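Local coordinates for protein KLLA0B12012p (Kluyveromyces lactis, PDB 6Y3P) that is Pby1, a direct partner of the mRNA decapping enzyme Dcp2, and in its C-terminal part, present here, carries a tubulin-tyrosine-ligase-like ATP-grasp domain that probably binds ATP, at residues A[71-74]-A[75-79]. Sequence-based numbering, arbitrary orientation.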
loop_
_atom_site.group_PDB
_atom_site.type_symbol
_atom_site.label_atom_id
_atom_site.label_comp_id
_atom_site.label_asym_id
_atom_site.label_seq_id
_atom_site.Cartn_x
_atom_site.Cartn_y
_atom_site.Cartn_z
ATOM N N ALA A 71 -10.139 2.481 18.005
ATOM C CA ALA A 71 -9.908 1.257 17.253
ATOM C C ALA A 71 -8.687 1.397 16.312
ATOM O O ALA A 71 -8.257 2.508 16.001
ATOM C CB ALA A 71 -11.168 0.888 16.471
ATOM N N ASN A 72 -8.151 0.261 15.856
ATOM C CA ASN A 72 -7.015 0.208 14.938
ATOM C C ASN A 72 -7.480 0.230 13.460
ATOM O O ASN A 72 -6.960 -0.496 12.619
ATOM C CB ASN A 72 -6.112 -0.998 15.245
ATOM C CG ASN A 72 -6.741 -2.337 14.967
ATOM O OD1 ASN A 72 -7.795 -2.668 15.493
ATOM N ND2 ASN A 72 -6.078 -3.159 14.167
ATOM N N SER A 73 -8.451 1.091 13.146
ATOM C CA SER A 73 -8.934 1.281 11.781
ATOM C C SER A 73 -9.655 2.600 11.641
ATOM O O SER A 73 -10.283 3.073 12.606
ATOM C CB SER A 73 -9.894 0.168 11.356
ATOM O OG SER A 73 -10.113 0.214 9.954
ATOM N N TYR A 74 -9.622 3.149 10.402
ATOM C CA TYR A 74 -10.383 4.334 10.027
ATOM C C TYR A 74 -11.652 3.850 9.344
ATOM O O TYR A 74 -11.752 2.665 9.009
ATOM C CB TYR A 74 -9.578 5.285 9.127
ATOM C CG TYR A 74 -8.513 6.057 9.866
ATOM C CD1 TYR A 74 -7.241 5.526 10.047
ATOM C CD2 TYR A 74 -8.755 7.345 10.334
ATOM C CE1 TYR A 74 -6.255 6.229 10.728
ATOM C CE2 TYR A 74 -7.770 8.068 11.004
ATOM C CZ TYR A 74 -6.515 7.510 11.187
ATOM O OH TYR A 74 -5.532 8.215 11.836
ATOM N N ILE A 75 -12.643 4.742 9.185
ATOM C CA ILE A 75 -13.927 4.398 8.587
ATOM C C ILE A 75 -13.912 4.588 7.066
ATOM O O ILE A 75 -14.261 3.657 6.339
ATOM C CB ILE A 75 -15.069 5.156 9.301
ATOM C CG1 ILE A 75 -15.277 4.574 10.716
ATOM C CG2 ILE A 75 -16.379 5.081 8.502
ATOM C CD1 ILE A 75 -16.242 5.325 11.611
ATOM N N TYR A 76 -13.508 5.784 6.593
ATOM C CA TYR A 76 -13.485 6.140 5.174
ATOM C C TYR A 76 -12.072 6.083 4.633
ATOM O O TYR A 76 -11.316 7.040 4.778
ATOM C CB TYR A 76 -14.111 7.538 4.940
ATOM C CG TYR A 76 -15.566 7.647 5.342
ATOM C CD1 TYR A 76 -16.569 7.066 4.570
ATOM C CD2 TYR A 76 -15.939 8.296 6.512
ATOM C CE1 TYR A 76 -17.904 7.126 4.953
ATOM C CE2 TYR A 76 -17.271 8.388 6.891
ATOM C CZ TYR A 76 -18.255 7.808 6.104
ATOM O OH TYR A 76 -19.579 7.902 6.463
ATOM N N ARG A 77 -11.698 4.968 4.024
ATOM C CA ARG A 77 -10.355 4.861 3.504
ATOM C C ARG A 77 -10.300 4.246 2.083
ATOM O O ARG A 77 -9.215 3.976 1.579
ATOM C CB ARG A 77 -9.452 4.140 4.526
ATOM C CG ARG A 77 -9.651 2.656 4.671
ATOM C CD ARG A 77 -10.403 2.248 5.923
ATOM N NE ARG A 77 -10.977 0.920 5.688
ATOM C CZ ARG A 77 -10.433 -0.222 6.089
ATOM N NH1 ARG A 77 -10.998 -1.382 5.771
ATOM N NH2 ARG A 77 -9.330 -0.217 6.826
ATOM N N LYS A 78 -11.463 4.091 1.431
ATOM C CA LYS A 78 -11.650 3.539 0.075
ATOM C C LYS A 78 -10.844 4.297 -0.984
ATOM O O LYS A 78 -10.328 3.682 -1.918
ATOM C CB LYS A 78 -13.154 3.521 -0.271
ATOM C CG LYS A 78 -13.518 3.554 -1.748
ATOM C CD LYS A 78 -14.918 3.042 -1.968
ATOM C CE LYS A 78 -15.275 3.085 -3.423
ATOM N NZ LYS A 78 -16.549 2.375 -3.707
ATOM N N ALA A 79 -10.713 5.629 -0.805
ATOM C CA ALA A 79 -9.958 6.549 -1.663
ATOM C C ALA A 79 -8.454 6.204 -1.730
ATOM O O ALA A 79 -7.781 6.687 -2.636
ATOM C CB ALA A 79 -10.159 7.987 -1.184
#
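The carbonyl oxygen of Y74 receives the hydroxyl of S73 and has the side chain of R77 packed against it. S73 OG donates to Y74 O at 3.1 Å, lying in the carbonyl plane on a lone pair, with a C=O...O angle of 129°. Serine suits this place because its short hydroxyl, anti to the backbone N (chi1 -167°), lies beside its own carbonyl carbon and reaches forward to the next carbonyl. R77 CD rests on Y74 O at 3.4 Å, a van der Waals contact. The arginine starts between its own N and carbonyl carbon (chi1 74°), and the bend at chi2 lays CD there and turns the guanidinium toward S73. R77 NH2 stands 3.3 Å from S73 OG, at an angle too poor for a hydrogen bond. Long and charged, R77 reaches E327 in a salt bridge, and the same carboxylate accepts from Y74 N and, weakly, bonds S73 OG. An alanine here removes the S73 hydroxyl, and the Y74 carbonyl would probably be left without this donor, with a gap beside the guanidinium. Tyrosine suits position 74, its buried ring meeting F319 and its hydroxyl bonding G225 O, while branched, hydrophobic I75 packs on helix 60-65. R77 is the N-cap residue of helix 78-81, and the whole is a loop leading from edge strand 69-71 of the parallel sheet into that helix, pinned by E327 to strand 326-335 of this ATP-grasp fold.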